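Long-range contacts in TonB-dependent siderophore receptor (Pseudomonas aeruginosa 39016, PDB 5NEC), which probably takes up iron-loaded siderophores, and drugs conjugated to siderophores, across the outer membrane with energy relayed by TonB: residues K152-G157 against D177-F182; S327-Q332 against V379-G384; N635-S640 against F660-V665; G355-S360 against D439-N444; R454-E459 against S477-W482. All coordinates share one frame; numbering follows the deposited sequence.

In the fold
Contact 1 comes first along the chain. It closes a short stretch of chain, mostly strand 159-167 and the start of 172-182, and ties the connection from the plug (152-157) to the end of strand 172-182. Contacts 2 and 4 follow and cross, since 355-360 lies between 327-332 and 379-384, and 439-444 lies beyond them. Contact 2 ties strand 327-354 to the loop after 357-379. Contact 4 ties the start of 357-379 to the end of 426-444. Their centres are about 65 Å apart. Contact 5 joins the next hairpin, 447-464 with 471-488. Contact 3 comes last, in hairpin 639-650 with 653-666. None nests within another.

Contact 1 (K152-G157 against D177-F182); sequences KQAKAG and DLNQEF
The non-regular segment 152-157 runs over strand 177-182 with end-to-end directions 46° apart, and Ala-154 CA lies 6.3 Å from Asn-179 CA. The Asn-179 amide grips the backbone of Lys-155 twice. Asn-179 OD1 accepts from Lys-155 N at 3.1 Å on a lone pair in the carbonyl plane. Asn-179 ND2 donates to Lys-155 O at 3.0 Å, with that oxygen nearly in the amide plane. A weak bond also runs from Asn-179 ND2 to Gly-157 O (2.9 Å). With CG anti to the backbone N (chi1 -175°), Asn-179 reaches out to the loop. Glu-181 OE2 takes Gly-157 N at 3.0 Å on the anti side, tilted out of the carboxylate plane. At the other end, Lys-152 NZ makes a salt bridge to Asp-177 OD2 at 3.3 Å, from above the carboxylate plane. Asp-177 also pairs with Arg-190, and Lys-152 NZ donates to Phe-122 O. The segment links plug strand 146-151 to barrel strand 159-167, the plug-to-barrel connection of TonB-dependent receptors.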
# COMPACT_ATOMS: atom_id res chain seq x y z
N LYS A 152 7.40 -8.20 11.30
CA LYS A 152 8.33 -9.16 11.90
C LYS A 152 8.41 -8.88 13.40
O LYS A 152 8.63 -7.74 13.79
CB LYS A 152 9.71 -9.01 11.28
CG LYS A 152 9.78 -9.49 9.85
CD LYS A 152 11.14 -9.13 9.28
CE LYS A 152 11.24 -9.46 7.81
NZ LYS A 152 12.65 -9.23 7.41
N GLN A 153 8.19 -9.90 14.22
CA GLN A 153 8.29 -9.82 15.69
C GLN A 153 9.38 -10.78 16.17
O GLN A 153 9.67 -11.78 15.51
CB GLN A 153 6.97 -10.23 16.38
CG GLN A 153 5.78 -9.30 16.16
CD GLN A 153 5.96 -7.90 16.76
OE1 GLN A 153 6.62 -7.73 17.79
NE2 GLN A 153 5.39 -6.91 16.11
N ALA A 154 9.96 -10.46 17.32
CA ALA A 154 10.86 -11.38 18.01
C ALA A 154 10.06 -12.60 18.40
O ALA A 154 8.90 -12.48 18.80
CB ALA A 154 11.49 -10.74 19.23
N LYS A 155 10.68 -13.76 18.23
CA LYS A 155 10.00 -15.05 18.38
C LYS A 155 11.01 -16.12 18.77
O LYS A 155 12.21 -15.82 18.93
CB LYS A 155 9.31 -15.41 17.07
CG LYS A 155 10.26 -15.56 15.89
CD LYS A 155 9.50 -15.74 14.58
CE LYS A 155 10.47 -16.00 13.43
NZ LYS A 155 9.76 -16.40 12.19
N ALA A 156 10.55 -17.36 18.93
CA ALA A 156 11.45 -18.48 19.22
C ALA A 156 12.36 -18.77 18.03
O ALA A 156 11.96 -18.55 16.89
CB ALA A 156 10.66 -19.73 19.59
N GLY A 157 13.57 -19.25 18.30
CA GLY A 157 14.58 -19.49 17.26
C GLY A 157 15.78 -18.59 17.43
O GLY A 157 15.70 -17.54 18.08
N ASP A 177 18.76 -8.89 9.81
CA ASP A 177 17.58 -9.41 10.54
C ASP A 177 18.09 -10.47 11.53
O ASP A 177 18.27 -11.64 11.18
CB ASP A 177 16.53 -9.96 9.56
CG ASP A 177 15.21 -10.38 10.24
OD1 ASP A 177 14.97 -10.10 11.44
OD2 ASP A 177 14.36 -11.02 9.55
N LEU A 178 18.33 -10.02 12.76
CA LEU A 178 18.91 -10.82 13.85
C LEU A 178 17.85 -11.12 14.90
O LEU A 178 17.21 -10.20 15.36
CB LEU A 178 20.04 -10.01 14.48
CG LEU A 178 20.70 -10.60 15.72
CD1 LEU A 178 22.19 -10.40 15.64
CD2 LEU A 178 20.13 -10.02 17.01
N ASN A 179 17.70 -12.39 15.29
CA ASN A 179 16.73 -12.84 16.31
C ASN A 179 17.41 -13.82 17.29
O ASN A 179 17.82 -14.90 16.89
CB ASN A 179 15.50 -13.47 15.64
CG ASN A 179 14.40 -13.84 16.65
OD1 ASN A 179 13.40 -13.13 16.80
ND2 ASN A 179 14.59 -14.97 17.33
N GLN A 180 17.49 -13.45 18.57
CA GLN A 180 18.22 -14.20 19.60
C GLN A 180 17.36 -14.48 20.83
O GLN A 180 16.80 -13.56 21.41
CB GLN A 180 19.44 -13.39 20.05
CG GLN A 180 20.59 -14.19 20.64
CD GLN A 180 21.81 -14.23 19.73
OE1 GLN A 180 22.22 -13.21 19.15
NE2 GLN A 180 22.40 -15.41 19.59
N GLU A 181 17.26 -15.75 21.23
CA GLU A 181 16.63 -16.09 22.52
C GLU A 181 17.49 -15.65 23.71
O GLU A 181 18.71 -15.57 23.60
CB GLU A 181 16.34 -17.58 22.62
CG GLU A 181 15.26 -18.06 21.67
CD GLU A 181 14.89 -19.54 21.86
OE1 GLU A 181 15.52 -20.23 22.68
OE2 GLU A 181 13.96 -20.02 21.16
N PHE A 182 16.83 -15.33 24.81
CA PHE A 182 17.49 -15.09 26.10
C PHE A 182 16.51 -15.44 27.24
O PHE A 182 15.40 -15.92 26.98
CB PHE A 182 18.07 -13.67 26.18
CG PHE A 182 17.04 -12.57 26.27
CD1 PHE A 182 16.28 -12.19 25.16
CD2 PHE A 182 16.83 -11.88 27.46
CE1 PHE A 182 15.34 -11.18 25.26
CE2 PHE A 182 15.88 -10.87 27.56
CZ PHE A 182 15.14 -10.52 26.45

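Contact 2 (S327-Q332 against V379-G384); sequences SVWRRQ and VDTNTG
Strand 327-332 and the loop 379-384 run in opposite directions, 176° apart between Trp-329 and Gln-332 on one side and Val-379 and Thr-383 on the other. The backbones stay apart, with Trp-329 CA and Thr-383 CA 7.7 Å from each other, so side chains fill the gap. In Trp-329, chi1 172° swings the indole away from the backbone N, toward the loop. Trp-329 NE1 points at Thr-381 O, which sits at the ring edge, and makes a weak hydrogen bond of 3.3 Å. Thr-383 CG2 touches Trp-329 CD1 at 3.5 Å. Within the strand, Arg-331 CB lies over one face of the indole. Gln-332 bends at chi2 (-75°) and lays its flat amide against Val-379, where Gln-332 CD meets Val-379 CG2 at 3.4 Å. Gln-332 CB packs on Thr-381 CG2 at 3.6 Å. The polar ends look elsewhere: Gln-332 OE1 accepts from Asn-334, and Thr-383 OG1 bonds to Lys-389 O. Arg-330 leads away to a salt bridge with Asp-413. Asp-380 and Asn-382 each form an Asx turn. The chemistry is therefore mostly van der Waals contact of methyl groups, an indole and an amide. One weak bond adds direction, and the two Asx turns help shape the loop.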
# COMPACT_ATOMS: atom_id res chain seq x y z
N SER A 327 7.22 24.98 -23.87
CA SER A 327 7.73 25.32 -22.53
C SER A 327 6.87 24.80 -21.37
O SER A 327 5.73 24.35 -21.55
CB SER A 327 7.91 26.83 -22.41
OG SER A 327 6.67 27.47 -22.39
N VAL A 328 7.44 24.86 -20.18
CA VAL A 328 6.82 24.31 -18.96
C VAL A 328 7.01 25.26 -17.78
O VAL A 328 8.15 25.57 -17.43
CB VAL A 328 7.46 22.95 -18.60
CG1 VAL A 328 6.95 22.44 -17.25
CG2 VAL A 328 7.21 21.91 -19.70
N TRP A 329 5.92 25.67 -17.15
CA TRP A 329 5.99 26.38 -15.87
C TRP A 329 6.28 25.39 -14.73
O TRP A 329 5.56 24.39 -14.57
CB TRP A 329 4.69 27.13 -15.62
CG TRP A 329 4.57 27.73 -14.28
CD1 TRP A 329 5.48 28.50 -13.64
CD2 TRP A 329 3.43 27.65 -13.41
NE1 TRP A 329 4.98 28.91 -12.42
CE2 TRP A 329 3.73 28.39 -12.25
CE3 TRP A 329 2.19 27.01 -13.50
CZ2 TRP A 329 2.84 28.51 -11.18
CZ3 TRP A 329 1.28 27.15 -12.45
CH2 TRP A 329 1.62 27.90 -11.30
N ARG A 330 7.34 25.64 -13.97
CA ARG A 330 7.69 24.81 -12.80
C ARG A 330 6.86 25.23 -11.59
O ARG A 330 7.30 25.97 -10.73
CB ARG A 330 9.17 24.90 -12.47
CG ARG A 330 10.02 24.17 -13.48
CD ARG A 330 11.47 24.49 -13.22
NE ARG A 330 12.41 23.66 -13.96
CZ ARG A 330 13.59 24.07 -14.44
NH1 ARG A 330 13.98 25.34 -14.31
NH2 ARG A 330 14.37 23.22 -15.09
N ARG A 331 5.63 24.76 -11.57
CA ARG A 331 4.77 25.01 -10.44
C ARG A 331 5.29 24.19 -9.26
O ARG A 331 5.77 23.04 -9.37
CB ARG A 331 3.31 24.70 -10.75
CG ARG A 331 2.57 23.76 -9.83
CD ARG A 331 2.10 24.30 -8.50
NE ARG A 331 0.78 23.69 -8.29
CZ ARG A 331 0.12 23.57 -7.14
NH1 ARG A 331 0.59 24.05 -5.99
NH2 ARG A 331 -1.05 22.96 -7.17
N GLN A 332 5.15 24.81 -8.12
CA GLN A 332 5.73 24.37 -6.89
C GLN A 332 4.57 23.86 -6.06
O GLN A 332 3.56 24.53 -5.92
CB GLN A 332 6.40 25.60 -6.29
CG GLN A 332 6.68 25.57 -4.84
CD GLN A 332 5.47 25.78 -3.97
OE1 GLN A 332 5.18 24.92 -3.15
NE2 GLN A 332 4.74 26.87 -4.15
N VAL A 379 6.21 30.33 -1.71
CA VAL A 379 7.32 30.23 -2.66
C VAL A 379 7.05 31.16 -3.86
O VAL A 379 5.97 31.14 -4.42
CB VAL A 379 7.49 28.81 -3.20
CG1 VAL A 379 8.75 28.69 -4.06
CG2 VAL A 379 7.52 27.79 -2.07
N ASP A 380 8.04 31.95 -4.25
CA ASP A 380 7.93 32.78 -5.44
C ASP A 380 8.25 31.96 -6.69
O ASP A 380 9.41 31.61 -6.93
CB ASP A 380 8.88 33.97 -5.34
CG ASP A 380 8.66 35.01 -6.44
OD1 ASP A 380 7.68 34.90 -7.24
OD2 ASP A 380 9.48 35.95 -6.47
N THR A 381 7.22 31.65 -7.49
CA THR A 381 7.39 31.05 -8.80
C THR A 381 6.95 31.95 -10.00
O THR A 381 6.65 31.45 -11.09
CB THR A 381 6.63 29.72 -8.88
OG1 THR A 381 5.26 29.96 -8.59
CG2 THR A 381 7.24 28.70 -7.87
N ASN A 382 6.95 33.26 -9.80
CA ASN A 382 6.47 34.21 -10.80
C ASN A 382 7.35 34.15 -12.05
O ASN A 382 8.56 34.36 -11.96
CB ASN A 382 6.51 35.61 -10.21
CG ASN A 382 5.84 36.66 -11.08
OD1 ASN A 382 5.61 36.48 -12.27
ND2 ASN A 382 5.52 37.78 -10.47
N THR A 383 6.73 33.87 -13.21
CA THR A 383 7.48 33.76 -14.47
C THR A 383 7.83 35.09 -15.11
O THR A 383 8.69 35.14 -15.98
CB THR A 383 6.70 32.96 -15.53
OG1 THR A 383 5.51 33.68 -15.90
CG2 THR A 383 6.36 31.56 -15.04
N GLY A 384 7.16 36.15 -14.68
CA GLY A 384 7.30 37.47 -15.30
C GLY A 384 6.21 37.73 -16.33
O GLY A 384 6.03 38.87 -16.72

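Contact 3 (N635-S640 against F660-V665); sequences NTPKNS and FYVDKV
Asp-663 turns CG anti to its own N (chi1 -156°) and Asn-639 turns CG beside its N (chi1 -67°), which brings the two polar ends together. The amide and carboxylate planes are only 9° apart. Asn-639 ND2 donates to Asp-663 OD2 at 3.2 Å, on the anti side and somewhat out of plane. The same oxygen receives a weak bond from Asn-639 N. The backbone answers with Asp-663 N to Asn-639 O at 3.0 Å. Next to it, Ser-640 and Val-662 form an antiparallel non-hydrogen-bonded pair. Pro-637 CB meets two valine methyls on one side, 3.9 Å from both Val-662 CG1 and Val-665 CG2. Val-665 CG1 presses on Asn-635 CA at 3.4 Å. The contact lies at the open end of the hairpin of strands 639-650 and 653-666, with 635-638 the loop leading into it. Strand 596-609 flanks it, with Tyr-602 OH bonded to Asn-639 OD1. Strand 674-688 supplies Asp-677 to Tyr-661 OH, and Thr-81 of the plug region bonds to Asn-635 O.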
# COMPACT_ATOMS: atom_id res chain seq x y z
N ASN A 635 -8.75 5.86 -11.27
CA ASN A 635 -7.82 4.93 -10.61
C ASN A 635 -8.39 3.51 -10.47
O ASN A 635 -8.16 2.83 -9.48
CB ASN A 635 -7.38 5.53 -9.25
CG ASN A 635 -6.85 6.94 -9.41
OD1 ASN A 635 -5.84 7.16 -10.11
ND2 ASN A 635 -7.53 7.92 -8.81
N THR A 636 -9.14 3.09 -11.48
CA THR A 636 -9.88 1.83 -11.46
C THR A 636 -9.72 1.17 -12.82
O THR A 636 -10.55 1.37 -13.69
CB THR A 636 -11.38 2.08 -11.16
OG1 THR A 636 -11.50 2.89 -9.98
CG2 THR A 636 -12.13 0.76 -10.96
N PRO A 637 -8.65 0.39 -13.02
CA PRO A 637 -8.49 -0.28 -14.32
C PRO A 637 -9.56 -1.34 -14.50
O PRO A 637 -9.85 -2.10 -13.57
CB PRO A 637 -7.10 -0.94 -14.22
CG PRO A 637 -6.87 -1.11 -12.75
CD PRO A 637 -7.58 0.03 -12.08
N LYS A 638 -10.15 -1.35 -15.67
CA LYS A 638 -11.25 -2.26 -15.97
C LYS A 638 -10.75 -3.70 -15.94
O LYS A 638 -11.40 -4.55 -15.38
CB LYS A 638 -11.84 -1.90 -17.34
CG LYS A 638 -13.19 -2.51 -17.62
CD LYS A 638 -13.72 -1.97 -18.94
CE LYS A 638 -15.04 -2.62 -19.32
NZ LYS A 638 -16.14 -2.17 -18.42
N ASN A 639 -9.59 -3.94 -16.56
CA ASN A 639 -8.90 -5.22 -16.59
C ASN A 639 -7.49 -5.13 -15.99
O ASN A 639 -6.73 -4.20 -16.29
CB ASN A 639 -8.74 -5.66 -18.05
CG ASN A 639 -10.07 -5.99 -18.70
OD1 ASN A 639 -10.79 -6.87 -18.25
ND2 ASN A 639 -10.40 -5.28 -19.76
N SER A 640 -7.11 -6.08 -15.15
CA SER A 640 -5.71 -6.23 -14.77
C SER A 640 -5.37 -7.68 -14.50
O SER A 640 -6.24 -8.47 -14.12
CB SER A 640 -5.34 -5.33 -13.57
OG SER A 640 -6.35 -5.35 -12.56
N PHE A 660 2.67 -8.69 -16.10
CA PHE A 660 1.68 -7.85 -15.45
C PHE A 660 1.01 -6.99 -16.51
O PHE A 660 1.69 -6.30 -17.25
CB PHE A 660 2.34 -6.98 -14.38
CG PHE A 660 3.21 -7.75 -13.43
CD1 PHE A 660 2.66 -8.40 -12.34
CD2 PHE A 660 4.58 -7.86 -13.64
CE1 PHE A 660 3.46 -9.13 -11.46
CE2 PHE A 660 5.38 -8.60 -12.78
CZ PHE A 660 4.82 -9.24 -11.69
N TYR A 661 -0.32 -7.05 -16.59
CA TYR A 661 -1.09 -6.14 -17.44
C TYR A 661 -1.95 -5.21 -16.58
O TYR A 661 -2.56 -5.63 -15.59
CB TYR A 661 -1.94 -6.93 -18.45
CG TYR A 661 -2.86 -6.06 -19.26
CD1 TYR A 661 -2.40 -5.38 -20.39
CD2 TYR A 661 -4.20 -5.88 -18.89
CE1 TYR A 661 -3.23 -4.57 -21.13
CE2 TYR A 661 -5.05 -5.08 -19.63
CZ TYR A 661 -4.55 -4.43 -20.75
OH TYR A 661 -5.37 -3.62 -21.49
N VAL A 662 -1.98 -3.93 -16.94
CA VAL A 662 -2.92 -2.96 -16.36
C VAL A 662 -3.56 -2.19 -17.51
O VAL A 662 -2.85 -1.64 -18.33
CB VAL A 662 -2.23 -1.98 -15.37
CG1 VAL A 662 -3.21 -0.94 -14.86
CG2 VAL A 662 -1.61 -2.71 -14.20
N ASP A 663 -4.89 -2.16 -17.54
CA ASP A 663 -5.69 -1.45 -18.55
C ASP A 663 -5.51 0.06 -18.36
O ASP A 663 -4.90 0.49 -17.38
CB ASP A 663 -7.16 -1.85 -18.36
CG ASP A 663 -8.01 -1.70 -19.59
OD1 ASP A 663 -7.70 -0.89 -20.48
OD2 ASP A 663 -9.05 -2.40 -19.63
N LYS A 664 -6.04 0.87 -19.27
CA LYS A 664 -5.98 2.32 -19.10
C LYS A 664 -6.64 2.73 -17.77
O LYS A 664 -7.48 2.01 -17.22
CB LYS A 664 -6.60 3.04 -20.30
CG LYS A 664 -8.13 3.03 -20.37
CD LYS A 664 -8.67 3.84 -21.56
CE LYS A 664 -8.36 3.17 -22.89
NZ LYS A 664 -8.76 4.04 -24.03
N VAL A 665 -6.20 3.86 -17.22
CA VAL A 665 -6.70 4.33 -15.95
C VAL A 665 -6.94 5.84 -16.06
O VAL A 665 -6.02 6.59 -16.43
CB VAL A 665 -5.67 4.06 -14.84
CG1 VAL A 665 -6.05 4.79 -13.56
CG2 VAL A 665 -5.53 2.56 -14.58

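Contact 4 (G355-S360 against D439-N444); sequences GGFKNS and DTIDLN
Phe-357 packs on Leu-443 where two antiparallel strands of the receptor barrel, 357-379 and 426-444, meet beside tight turns. Phe-357 CB touches Asp-442 O at 3.4 Å and the Ile-441 CG2 methyl at 3.7 Å. CG stays near the same carbonyl. Phe-357 CD1 moves on to Leu-443 O at 3.3 Å, and CE1 follows that oxygen. Leu-443 CD2 stands over the ring centre in a CH-pi contact, 4.2 Å from the centroid of the Phe-357 ring and 8° off the normal. Gly-355 O lies over the opposite face, toward the rim. Ser-360 and Thr-440 form a hydrogen-bonded pair, and Asn-359 pairs with Ile-441 in the non-hydrogen-bonded manner. The Lys-358 chain runs alongside Asp-442, but their charged ends do not meet. Thr-440 OG1 bonds to Thr-44 near the N terminus. Asn-359 sits on the Ile-441 face and leans toward Asp-439. There Asn-359 ND2 donates to the syn lone pair of Asp-439 OD2 at a short 2.6 Å.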
# COMPACT_ATOMS: atom_id res chain seq x y z
N GLY A 355 -26.18 -24.52 21.47
CA GLY A 355 -27.02 -25.33 20.59
C GLY A 355 -26.26 -26.41 19.81
O GLY A 355 -26.65 -26.74 18.68
N GLY A 356 -25.18 -26.93 20.40
CA GLY A 356 -24.36 -27.93 19.74
C GLY A 356 -23.36 -27.40 18.71
O GLY A 356 -22.68 -28.20 18.05
N PHE A 357 -23.27 -26.07 18.55
CA PHE A 357 -22.41 -25.48 17.52
C PHE A 357 -21.23 -24.80 18.19
O PHE A 357 -21.34 -24.21 19.26
CB PHE A 357 -23.18 -24.47 16.66
CG PHE A 357 -24.53 -24.95 16.19
CD1 PHE A 357 -24.68 -26.02 15.31
CD2 PHE A 357 -25.67 -24.33 16.69
CE1 PHE A 357 -25.95 -26.45 14.92
CE2 PHE A 357 -26.93 -24.74 16.28
CZ PHE A 357 -27.07 -25.81 15.40
N LYS A 358 -20.07 -24.87 17.56
CA LYS A 358 -18.92 -24.09 17.94
C LYS A 358 -19.12 -22.64 17.47
O LYS A 358 -19.56 -22.41 16.33
CB LYS A 358 -17.68 -24.65 17.26
CG LYS A 358 -16.36 -24.12 17.81
CD LYS A 358 -15.22 -24.55 16.91
CE LYS A 358 -13.90 -24.13 17.51
NZ LYS A 358 -12.77 -24.55 16.62
N ASN A 359 -18.77 -21.69 18.34
CA ASN A 359 -18.76 -20.28 18.01
C ASN A 359 -17.33 -19.77 18.18
O ASN A 359 -16.88 -19.59 19.31
CB ASN A 359 -19.68 -19.52 18.95
CG ASN A 359 -21.15 -19.80 18.71
OD1 ASN A 359 -21.65 -20.92 18.96
ND2 ASN A 359 -21.86 -18.80 18.23
N SER A 360 -16.63 -19.56 17.06
CA SER A 360 -15.31 -18.94 17.07
C SER A 360 -15.50 -17.43 16.91
O SER A 360 -15.97 -16.98 15.86
CB SER A 360 -14.45 -19.51 15.97
OG SER A 360 -14.24 -20.89 16.24
N ASP A 439 -18.35 -13.31 14.89
CA ASP A 439 -18.60 -14.71 15.25
C ASP A 439 -18.73 -15.59 14.01
O ASP A 439 -19.45 -15.25 13.09
CB ASP A 439 -19.88 -14.83 16.08
CG ASP A 439 -20.06 -16.23 16.71
OD1 ASP A 439 -19.08 -17.00 16.73
OD2 ASP A 439 -21.17 -16.56 17.20
N THR A 440 -18.03 -16.73 14.02
CA THR A 440 -18.22 -17.79 13.03
C THR A 440 -18.81 -19.02 13.71
O THR A 440 -18.24 -19.53 14.67
CB THR A 440 -16.89 -18.16 12.34
OG1 THR A 440 -16.50 -17.09 11.49
CG2 THR A 440 -17.02 -19.43 11.47
N ILE A 441 -19.94 -19.49 13.19
CA ILE A 441 -20.66 -20.63 13.76
C ILE A 441 -20.53 -21.82 12.81
O ILE A 441 -20.90 -21.70 11.65
CB ILE A 441 -22.15 -20.27 13.97
CG1 ILE A 441 -22.26 -18.89 14.66
CG2 ILE A 441 -22.84 -21.36 14.75
CD1 ILE A 441 -23.66 -18.42 14.99
N ASP A 442 -19.97 -22.93 13.28
CA ASP A 442 -19.98 -24.19 12.50
C ASP A 442 -21.28 -24.88 12.77
O ASP A 442 -21.49 -25.40 13.87
CB ASP A 442 -18.85 -25.14 12.90
CG ASP A 442 -17.49 -24.61 12.58
OD1 ASP A 442 -17.32 -23.98 11.51
OD2 ASP A 442 -16.57 -24.85 13.40
N LEU A 443 -22.18 -24.88 11.78
CA LEU A 443 -23.47 -25.55 11.90
C LEU A 443 -23.29 -27.08 11.80
O LEU A 443 -23.80 -27.81 12.63
CB LEU A 443 -24.46 -25.02 10.86
CG LEU A 443 -24.75 -23.51 10.97
CD1 LEU A 443 -25.63 -23.05 9.81
CD2 LEU A 443 -25.40 -23.14 12.29
N ASN A 444 -22.56 -27.52 10.78
CA ASN A 444 -22.02 -28.89 10.69
C ASN A 444 -20.75 -28.82 9.84
O ASN A 444 -20.27 -27.73 9.58
CB ASN A 444 -23.06 -29.89 10.12
CG ASN A 444 -23.60 -29.48 8.75
OD1 ASN A 444 -22.90 -28.90 7.91
ND2 ASN A 444 -24.86 -29.81 8.52

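Contact 5 (R454-E459 against S477-W482); sequences RFDSFE and SSFWNW
Phe-455 overlaps Trp-480 with its CD1, which lies above one face of the indole toward the rim, 3.9 Å from Trp-480 NE1. The rings meet obliquely, with planes at 48°. Phe-455 CE1 touches Ser-478 CB at 3.5 Å. Phe-455 and Trp-480 form a non-hydrogen-bonded pair. The pairs on either side, Arg-454 with Asn-481 and Asp-456 with Phe-479, are hydrogen-bonded. Beyond the non-hydrogen-bonded pair Ser-457 and Ser-478, so is Phe-458 with Ser-477. The extended side chain of Arg-454 brings Arg-454 NE to Asp-456 OD2 at 2.9 Å, a salt bridge within the strand. The carboxylate oxygen lies in the guanidinium plane. Arg-454 NH2 makes a further salt bridge to Glu-366. At the far end Ser-477 OG sits at the edge of the Phe-458 ring, 3.8 Å from Phe-458 CD2. The two strands form an antiparallel hairpin of the TonB-dependent receptor barrel. Arg-454 and Asn-481 turn toward Ser-135 of the plug region, and Phe-455 and Trp-480 lie on the other face, which probably looks outward.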
# COMPACT_ATOMS: atom_id res chain seq x y z
N ARG A 454 -19.95 -3.55 13.87
CA ARG A 454 -19.02 -2.53 14.35
C ARG A 454 -19.72 -1.18 14.45
O ARG A 454 -20.45 -0.79 13.55
CB ARG A 454 -17.81 -2.41 13.41
CG ARG A 454 -16.64 -1.72 14.08
CD ARG A 454 -15.59 -1.23 13.09
NE ARG A 454 -14.55 -0.47 13.80
CZ ARG A 454 -13.49 -1.00 14.41
NH1 ARG A 454 -13.26 -2.33 14.39
NH2 ARG A 454 -12.64 -0.18 15.04
N PHE A 455 -19.50 -0.49 15.56
CA PHE A 455 -19.97 0.88 15.79
C PHE A 455 -18.76 1.76 16.11
O PHE A 455 -18.01 1.46 17.03
CB PHE A 455 -20.95 0.92 16.96
CG PHE A 455 -21.38 2.30 17.34
CD1 PHE A 455 -22.17 3.06 16.46
CD2 PHE A 455 -21.00 2.86 18.55
CE1 PHE A 455 -22.58 4.34 16.80
CE2 PHE A 455 -21.40 4.15 18.90
CZ PHE A 455 -22.19 4.89 18.02
N ASP A 456 -18.57 2.84 15.34
CA ASP A 456 -17.50 3.83 15.56
C ASP A 456 -18.10 5.18 15.89
O ASP A 456 -19.05 5.60 15.26
CB ASP A 456 -16.66 4.02 14.31
CG ASP A 456 -15.70 2.88 14.06
OD1 ASP A 456 -14.57 2.95 14.59
OD2 ASP A 456 -16.09 1.92 13.35
N SER A 457 -17.50 5.85 16.87
CA SER A 457 -17.90 7.18 17.30
C SER A 457 -16.67 8.10 17.16
O SER A 457 -15.58 7.74 17.56
CB SER A 457 -18.38 7.10 18.74
OG SER A 457 -18.69 8.37 19.24
N PHE A 458 -16.88 9.27 16.56
CA PHE A 458 -15.79 10.17 16.12
C PHE A 458 -16.04 11.61 16.63
O PHE A 458 -17.15 12.09 16.55
CB PHE A 458 -15.75 10.10 14.58
CG PHE A 458 -14.53 10.71 13.95
CD1 PHE A 458 -13.25 10.33 14.36
CD2 PHE A 458 -14.65 11.64 12.91
CE1 PHE A 458 -12.10 10.87 13.76
CE2 PHE A 458 -13.51 12.18 12.30
CZ PHE A 458 -12.23 11.80 12.73
N GLU A 459 -15.02 12.25 17.21
CA GLU A 459 -15.07 13.68 17.60
C GLU A 459 -13.84 14.38 17.09
O GLU A 459 -12.76 13.90 17.38
CB GLU A 459 -15.05 13.87 19.12
CG GLU A 459 -16.20 13.27 19.88
CD GLU A 459 -16.25 13.74 21.35
OE1 GLU A 459 -16.07 14.95 21.61
OE2 GLU A 459 -16.46 12.89 22.24
N SER A 477 -19.68 12.50 14.83
CA SER A 477 -20.35 11.57 13.94
C SER A 477 -20.17 10.13 14.41
O SER A 477 -19.41 9.84 15.34
CB SER A 477 -19.85 11.76 12.51
OG SER A 477 -18.44 11.79 12.47
N SER A 478 -20.91 9.23 13.77
CA SER A 478 -20.73 7.81 13.98
C SER A 478 -20.92 7.01 12.71
O SER A 478 -21.41 7.51 11.71
CB SER A 478 -21.64 7.31 15.10
OG SER A 478 -22.96 7.75 14.90
N PHE A 479 -20.46 5.77 12.77
CA PHE A 479 -20.41 4.88 11.62
C PHE A 479 -20.87 3.49 12.10
O PHE A 479 -20.22 2.87 12.94
CB PHE A 479 -18.98 4.88 11.07
CG PHE A 479 -18.84 4.23 9.72
CD1 PHE A 479 -19.34 4.86 8.57
CD2 PHE A 479 -18.18 3.00 9.59
CE1 PHE A 479 -19.20 4.26 7.32
CE2 PHE A 479 -18.04 2.39 8.34
CZ PHE A 479 -18.54 3.03 7.21
N TRP A 480 -22.05 3.06 11.62
CA TRP A 480 -22.56 1.69 11.84
C TRP A 480 -22.09 0.83 10.69
O TRP A 480 -21.99 1.29 9.56
CB TRP A 480 -24.10 1.65 11.90
CG TRP A 480 -24.65 1.52 13.30
CD1 TRP A 480 -25.30 2.48 14.02
CD2 TRP A 480 -24.61 0.34 14.15
NE1 TRP A 480 -25.67 1.98 15.26
CE2 TRP A 480 -25.26 0.68 15.36
CE3 TRP A 480 -24.09 -0.96 13.99
CZ2 TRP A 480 -25.39 -0.23 16.43
CZ3 TRP A 480 -24.22 -1.86 15.05
CH2 TRP A 480 -24.87 -1.49 16.25
N ASN A 481 -21.79 -0.42 10.98
CA ASN A 481 -21.32 -1.33 9.96
C ASN A 481 -21.60 -2.78 10.36
O ASN A 481 -21.38 -3.15 11.50
CB ASN A 481 -19.83 -1.09 9.76
CG ASN A 481 -19.23 -2.08 8.82
OD1 ASN A 481 -18.40 -2.90 9.21
ND2 ASN A 481 -19.66 -2.04 7.56
N TRP A 482 -22.13 -3.58 9.44
CA TRP A 482 -22.35 -4.99 9.72
C TRP A 482 -22.32 -5.86 8.49
O TRP A 482 -22.54 -5.39 7.38
CB TRP A 482 -23.64 -5.21 10.53
CG TRP A 482 -24.93 -4.98 9.81
CD1 TRP A 482 -25.66 -3.83 9.80
CD2 TRP A 482 -25.69 -5.95 9.06
NE1 TRP A 482 -26.81 -4.01 9.06
CE2 TRP A 482 -26.86 -5.30 8.60
CE3 TRP A 482 -25.49 -7.31 8.73
CZ2 TRP A 482 -27.83 -5.95 7.82
CZ3 TRP A 482 -26.46 -7.96 7.95
CH2 TRP A 482 -27.62 -7.28 7.51